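Local coordinates for protein LbaCas13a H328A (C2c2) (Lachnospiraceae bacterium NK4A179, PDB 5WLH) that binds and probably processes precursor CRISPR RNA and uses the resulting guide to recognise and cleave target RNA, as a Cas13a (C2c2) effector nuclease, at residues I549-I563 with L582-K596. Sequence-based numbering, arbitrary orientation.
Sequences ILNFLKDKETLRDTI and LAGGKDDVDFLTDLK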
loop_
_atom_site.group_PDB
_atom_site.type_symbol
_atom_site.label_atom_id
_atom_site.label_comp_id
_atom_site.label_asym_id
_atom_site.label_seq_id
_atom_site.Cartn_x
_atom_site.Cartn_y
_atom_site.Cartn_z
ATOM N N ILE A 549 12.622 7.381 33.890
ATOM C CA ILE A 549 13.565 7.614 32.794
ATOM C C ILE A 549 15.004 7.607 33.292
ATOM O O ILE A 549 15.912 7.184 32.567
ATOM C CB ILE A 549 13.220 8.923 32.050
ATOM C CG1 ILE A 549 14.087 9.070 30.792
ATOM C CG2 ILE A 549 13.383 10.146 32.946
ATOM C CD1 ILE A 549 13.305 9.453 29.568
ATOM N N LEU A 550 15.235 8.020 34.545
ATOM C CA LEU A 550 16.596 8.033 35.081
ATOM C C LEU A 550 17.256 6.661 35.021
ATOM O O LEU A 550 18.478 6.571 34.870
ATOM C CB LEU A 550 16.594 8.540 36.527
ATOM C CG LEU A 550 16.122 9.982 36.687
ATOM C CD1 LEU A 550 15.832 10.281 38.163
ATOM C CD2 LEU A 550 17.154 10.947 36.114
ATOM N N ASN A 551 16.475 5.587 35.131
ATOM C CA ASN A 551 17.036 4.242 35.135
ATOM C C ASN A 551 17.604 3.823 33.791
ATOM O O ASN A 551 18.252 2.774 33.716
ATOM C CB ASN A 551 15.977 3.222 35.542
ATOM C CG ASN A 551 15.498 3.419 36.962
ATOM O OD1 ASN A 551 16.281 3.761 37.837
ATOM N ND2 ASN A 551 14.206 3.208 37.193
ATOM N N PHE A 552 17.368 4.595 32.733
ATOM C CA PHE A 552 17.705 4.158 31.389
ATOM C C PHE A 552 18.644 5.104 30.664
ATOM O O PHE A 552 19.107 4.765 29.564
ATOM C CB PHE A 552 16.412 3.948 30.578
ATOM C CG PHE A 552 15.460 2.992 31.240
ATOM C CD1 PHE A 552 15.650 1.626 31.127
ATOM C CD2 PHE A 552 14.423 3.452 32.027
ATOM C CE1 PHE A 552 14.797 0.740 31.754
ATOM C CE2 PHE A 552 13.571 2.568 32.669
ATOM C CZ PHE A 552 13.758 1.211 32.532
ATOM N N LEU A 553 18.965 6.255 31.256
ATOM C CA LEU A 553 19.826 7.227 30.600
ATOM C C LEU A 553 21.193 6.623 30.318
ATOM O O LEU A 553 21.773 5.955 31.177
ATOM C CB LEU A 553 19.970 8.479 31.466
ATOM C CG LEU A 553 18.701 9.318 31.593
ATOM C CD1 LEU A 553 18.909 10.442 32.580
ATOM C CD2 LEU A 553 18.306 9.866 30.225
ATOM N N LYS A 554 21.689 6.851 29.096
ATOM C CA LYS A 554 23.008 6.374 28.693
ATOM C C LYS A 554 24.118 7.256 29.243
ATOM O O LYS A 554 25.214 6.761 29.525
ATOM C CB LYS A 554 23.123 6.330 27.165
ATOM C CG LYS A 554 22.574 5.075 26.497
ATOM C CD LYS A 554 22.574 5.226 24.969
ATOM C CE LYS A 554 22.646 3.880 24.267
ATOM N NZ LYS A 554 22.696 4.000 22.773
ATOM N N ASP A 555 23.854 8.554 29.391
ATOM C CA ASP A 555 24.857 9.522 29.818
ATOM C C ASP A 555 24.184 10.856 30.097
ATOM O O ASP A 555 24.104 11.716 29.211
ATOM C CB ASP A 555 25.951 9.685 28.757
ATOM C CG ASP A 555 27.148 10.493 29.259
ATOM O OD1 ASP A 555 27.018 11.226 30.264
ATOM O OD2 ASP A 555 28.225 10.395 28.636
ATOM N N LYS A 556 23.716 11.040 31.333
ATOM C CA LYS A 556 22.997 12.252 31.694
ATOM C C LYS A 556 23.849 13.502 31.518
ATOM O O LYS A 556 23.301 14.587 31.295
ATOM C CB LYS A 556 22.492 12.122 33.138
ATOM C CG LYS A 556 21.857 13.365 33.722
ATOM C CD LYS A 556 21.111 13.034 35.007
ATOM C CE LYS A 556 20.794 14.292 35.789
ATOM N NZ LYS A 556 20.999 15.510 34.954
ATOM N N GLU A 557 25.176 13.375 31.571
ATOM C CA GLU A 557 26.023 14.562 31.493
ATOM C C GLU A 557 26.143 15.113 30.073
ATOM O O GLU A 557 26.390 16.309 29.903
ATOM C CB GLU A 557 27.409 14.253 32.064
ATOM C CG GLU A 557 27.388 13.785 33.520
ATOM C CD GLU A 557 26.427 14.584 34.397
ATOM O OE1 GLU A 557 26.540 15.831 34.432
ATOM O OE2 GLU A 557 25.560 13.965 35.053
ATOM N N THR A 558 25.988 14.280 29.045
ATOM C CA THR A 558 26.009 14.756 27.664
ATOM C C THR A 558 24.621 14.757 27.035
ATOM O O THR A 558 24.501 14.925 25.815
ATOM C CB THR A 558 26.959 13.914 26.812
ATOM O OG1 THR A 558 26.546 12.544 26.864
ATOM C CG2 THR A 558 28.392 14.048 27.317
ATOM N N LEU A 559 23.580 14.606 27.856
ATOM C CA LEU A 559 22.220 14.424 27.358
ATOM C C LEU A 559 21.784 15.571 26.452
ATOM O O LEU A 559 21.267 15.339 25.354
ATOM C CB LEU A 559 21.262 14.276 28.539
ATOM C CG LEU A 559 19.805 14.086 28.133
ATOM C CD1 LEU A 559 19.690 12.931 27.102
ATOM C CD2 LEU A 559 18.931 13.829 29.363
ATOM N N ARG A 560 21.963 16.820 26.898
ATOM C CA ARG A 560 21.542 17.944 26.065
ATOM C C ARG A 560 22.293 17.970 24.742
ATOM O O ARG A 560 21.687 18.190 23.686
ATOM C CB ARG A 560 21.733 19.273 26.784
ATOM C CG ARG A 560 21.305 20.457 25.933
ATOM C CD ARG A 560 21.699 21.774 26.560
ATOM N NE ARG A 560 21.024 21.949 27.836
ATOM C CZ ARG A 560 21.127 23.030 28.596
ATOM N NH1 ARG A 560 21.898 24.045 28.210
ATOM N NH2 ARG A 560 20.463 23.091 29.740
ATOM N N ASP A 561 23.614 17.767 24.775
ATOM C CA ASP A 561 24.364 17.785 23.525
ATOM C C ASP A 561 23.978 16.607 22.638
ATOM O O ASP A 561 23.972 16.736 21.407
ATOM C CB ASP A 561 25.871 17.780 23.809
ATOM C CG ASP A 561 26.397 19.154 24.233
ATOM O OD1 ASP A 561 25.586 20.096 24.390
ATOM O OD2 ASP A 561 27.626 19.283 24.422
ATOM N N THR A 562 23.651 15.457 23.235
ATOM C CA THR A 562 23.182 14.320 22.445
ATOM C C THR A 562 21.851 14.636 21.768
ATOM O O THR A 562 21.686 14.398 20.563
ATOM C CB THR A 562 23.061 13.082 23.329
ATOM O OG1 THR A 562 24.312 12.849 23.986
ATOM C CG2 THR A 562 22.694 11.858 22.490
ATOM N N ILE A 563 20.901 15.200 22.519
ATOM C CA ILE A 563 19.617 15.588 21.928
ATOM C C ILE A 563 19.835 16.557 20.775
ATOM O O ILE A 563 19.213 16.441 19.712
ATOM C CB ILE A 563 18.699 16.208 22.996
ATOM C CG1 ILE A 563 18.289 15.177 24.052
ATOM C CG2 ILE A 563 17.497 16.851 22.345
ATOM C CD1 ILE A 563 17.674 15.823 25.291
ATOM N N LEU A 582 14.359 25.699 31.172
ATOM C CA LEU A 582 14.603 24.661 32.168
ATOM C C LEU A 582 14.946 25.300 33.513
ATOM O O LEU A 582 16.015 25.093 34.090
ATOM C CB LEU A 582 15.703 23.722 31.690
ATOM C CG LEU A 582 15.360 23.130 30.319
ATOM C CD1 LEU A 582 16.611 22.758 29.546
ATOM C CD2 LEU A 582 14.449 21.929 30.504
ATOM N N ALA A 583 14.002 26.103 33.995
ATOM C CA ALA A 583 14.120 26.805 35.262
ATOM C C ALA A 583 13.543 25.957 36.393
ATOM O O ALA A 583 12.886 24.937 36.172
ATOM C CB ALA A 583 13.419 28.162 35.189
ATOM N N GLY A 584 13.788 26.401 37.626
ATOM C CA GLY A 584 13.479 25.544 38.751
ATOM C C GLY A 584 14.411 24.344 38.758
ATOM O O GLY A 584 15.558 24.404 38.303
ATOM N N GLY A 585 13.906 23.229 39.267
ATOM C CA GLY A 585 14.702 22.020 39.236
ATOM C C GLY A 585 14.784 21.332 37.891
ATOM O O GLY A 585 15.401 20.269 37.788
ATOM N N LYS A 586 14.179 21.904 36.854
ATOM C CA LYS A 586 14.159 21.264 35.545
ATOM C C LYS A 586 15.538 21.312 34.902
ATOM O O LYS A 586 16.204 22.350 34.914
ATOM C CB LYS A 586 13.133 21.943 34.638
ATOM C CG LYS A 586 11.710 21.522 34.919
ATOM C CD LYS A 586 10.719 22.457 34.256
ATOM C CE LYS A 586 9.291 22.050 34.589
ATOM N NZ LYS A 586 8.294 23.070 34.147
ATOM N N ASP A 587 15.957 20.183 34.332
ATOM C CA ASP A 587 17.278 20.053 33.719
ATOM C C ASP A 587 17.132 19.352 32.367
ATOM O O ASP A 587 16.050 19.299 31.768
ATOM C CB ASP A 587 18.245 19.313 34.655
ATOM C CG ASP A 587 17.801 17.887 34.973
ATOM O OD1 ASP A 587 16.881 17.352 34.319
ATOM O OD2 ASP A 587 18.381 17.286 35.901
ATOM N N ASP A 588 18.228 18.767 31.881
ATOM C CA ASP A 588 18.211 18.166 30.552
ATOM C C ASP A 588 17.398 16.878 30.507
ATOM O O ASP A 588 16.958 16.480 29.427
ATOM C CB ASP A 588 19.643 17.933 30.077
ATOM C CG ASP A 588 20.367 19.239 29.783
ATOM O OD1 ASP A 588 19.743 20.150 29.190
ATOM O OD2 ASP A 588 21.558 19.362 30.142
ATOM N N VAL A 589 17.169 16.235 31.654
ATOM C CA VAL A 589 16.269 15.088 31.699
ATOM C C VAL A 589 14.832 15.522 31.429
ATOM O O VAL A 589 14.068 14.810 30.766
ATOM C CB VAL A 589 16.398 14.360 33.047
ATOM C CG1 VAL A 589 15.415 13.231 33.121
ATOM C CG2 VAL A 589 17.825 13.839 33.230
ATOM N N ASP A 590 14.437 16.694 31.930
ATOM C CA ASP A 590 13.107 17.206 31.613
ATOM C C ASP A 590 13.024 17.649 30.162
ATOM O O ASP A 590 11.949 17.590 29.552
ATOM C CB ASP A 590 12.752 18.358 32.547
ATOM C CG ASP A 590 12.909 17.983 34.009
ATOM O OD1 ASP A 590 12.003 17.315 34.557
ATOM O OD2 ASP A 590 13.952 18.334 34.597
ATOM N N PHE A 591 14.145 18.104 29.606
ATOM C CA PHE A 591 14.221 18.385 28.177
ATOM C C PHE A 591 13.917 17.131 27.364
ATOM O O PHE A 591 13.044 17.146 26.485
ATOM C CB PHE A 591 15.609 18.932 27.843
ATOM C CG PHE A 591 15.761 19.418 26.429
ATOM C CD1 PHE A 591 14.658 19.771 25.673
ATOM C CD2 PHE A 591 17.022 19.535 25.864
ATOM C CE1 PHE A 591 14.806 20.224 24.370
ATOM C CE2 PHE A 591 17.181 19.991 24.559
ATOM C CZ PHE A 591 16.063 20.330 23.811
ATOM N N LEU A 592 14.615 16.030 27.667
ATOM C CA LEU A 592 14.339 14.749 27.016
ATOM C C LEU A 592 12.891 14.320 27.220
ATOM O O LEU A 592 12.234 13.832 26.288
ATOM C CB LEU A 592 15.281 13.678 27.562
ATOM C CG LEU A 592 15.037 12.259 27.051
ATOM C CD1 LEU A 592 15.256 12.275 25.539
ATOM C CD2 LEU A 592 15.971 11.271 27.730
ATOM N N THR A 593 12.378 14.504 28.437
ATOM C CA THR A 593 11.023 14.083 28.760
ATOM C C THR A 593 9.997 14.897 27.991
ATOM O O THR A 593 8.968 14.366 27.553
ATOM C CB THR A 593 10.797 14.201 30.276
ATOM O OG1 THR A 593 11.435 13.101 30.926
ATOM C CG2 THR A 593 9.310 14.181 30.608
ATOM N N ASP A 594 10.267 16.184 27.789
ATOM C CA ASP A 594 9.321 17.000 27.044
ATOM C C ASP A 594 9.269 16.586 25.576
ATOM O O ASP A 594 8.184 16.474 24.999
ATOM C CB ASP A 594 9.678 18.469 27.189
ATOM C CG ASP A 594 8.993 19.105 28.384
ATOM O OD1 ASP A 594 8.247 18.405 29.110
ATOM O OD2 ASP A 594 9.198 20.304 28.588
ATOM N N LEU A 595 10.426 16.344 24.962
ATOM C CA LEU A 595 10.433 15.866 23.581
ATOM C C LEU A 595 9.735 14.515 23.455
ATOM O O LEU A 595 8.967 14.287 22.510
ATOM C CB LEU A 595 11.869 15.769 23.076
ATOM C CG LEU A 595 12.592 17.107 22.936
ATOM C CD1 LEU A 595 14.032 16.811 22.564
ATOM C CD2 LEU A 595 11.943 18.007 21.895
ATOM N N LYS A 596 10.004 13.605 24.395
ATOM C CA LYS A 596 9.299 12.332 24.454
ATOM C C LYS A 596 7.794 12.540 24.558
ATOM O O LYS A 596 7.021 11.837 23.903
ATOM C CB LYS A 596 9.806 11.524 25.652
ATOM C CG LYS A 596 9.125 10.190 25.864
ATOM C CD LYS A 596 9.499 9.595 27.222
ATOM C CE LYS A 596 8.812 10.314 28.379
ATOM N NZ LYS A 596 7.336 10.063 28.467
HETATM O O HOH W 1 23.215 17.667 29.372
#
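Arg560 and Asp588 form a salt bridge in which NE of Arg560 donates to OD1 of Asp588 at 2.6 Å. The N-H...O angle is 160°; OD1 lies in the guanidinium plane and is met on its syn side, NE standing 21° out of the carboxylate plane. Arg560 NH2 adds a weak bond to the same OD1. The other oxygen, Asp588 OD2, accepts from a water, whose O takes the backbone N-H of Arg560 (2.9 Å) and which weakly donates to Glu557 O. With Arg560 replaced by an alanine, Asp588 OD1 would probably lose its charged mate and the carboxylate be freer to turn. At the start of helix 588-602, Asp587 and Asp590 form a capping box: Asp590 OD2 accepts from Asp587 N (2.7 Å) and pairs with Lys533, and Asp587 OD1 accepts weakly from Asp590 N; the same OD1 also caps Val589 N (2.9 Å). Asp587 OD2 meets Lys556 NZ in a weak salt bridge, the lysine chain crossing Val589 CG2. Helices 559-564 and 588-602 pack at 34°, Ile563 a knob among Asp588, Phe591, Leu592 and Leu595, its CG2 tight against Leu595 CD1 (3.5 Å). Helix 486-517 touches Leu592 and Leu595; helix 621-632 touches Phe591. Ile549 CD1 meets Leu592 CD2 at 3.7 Å.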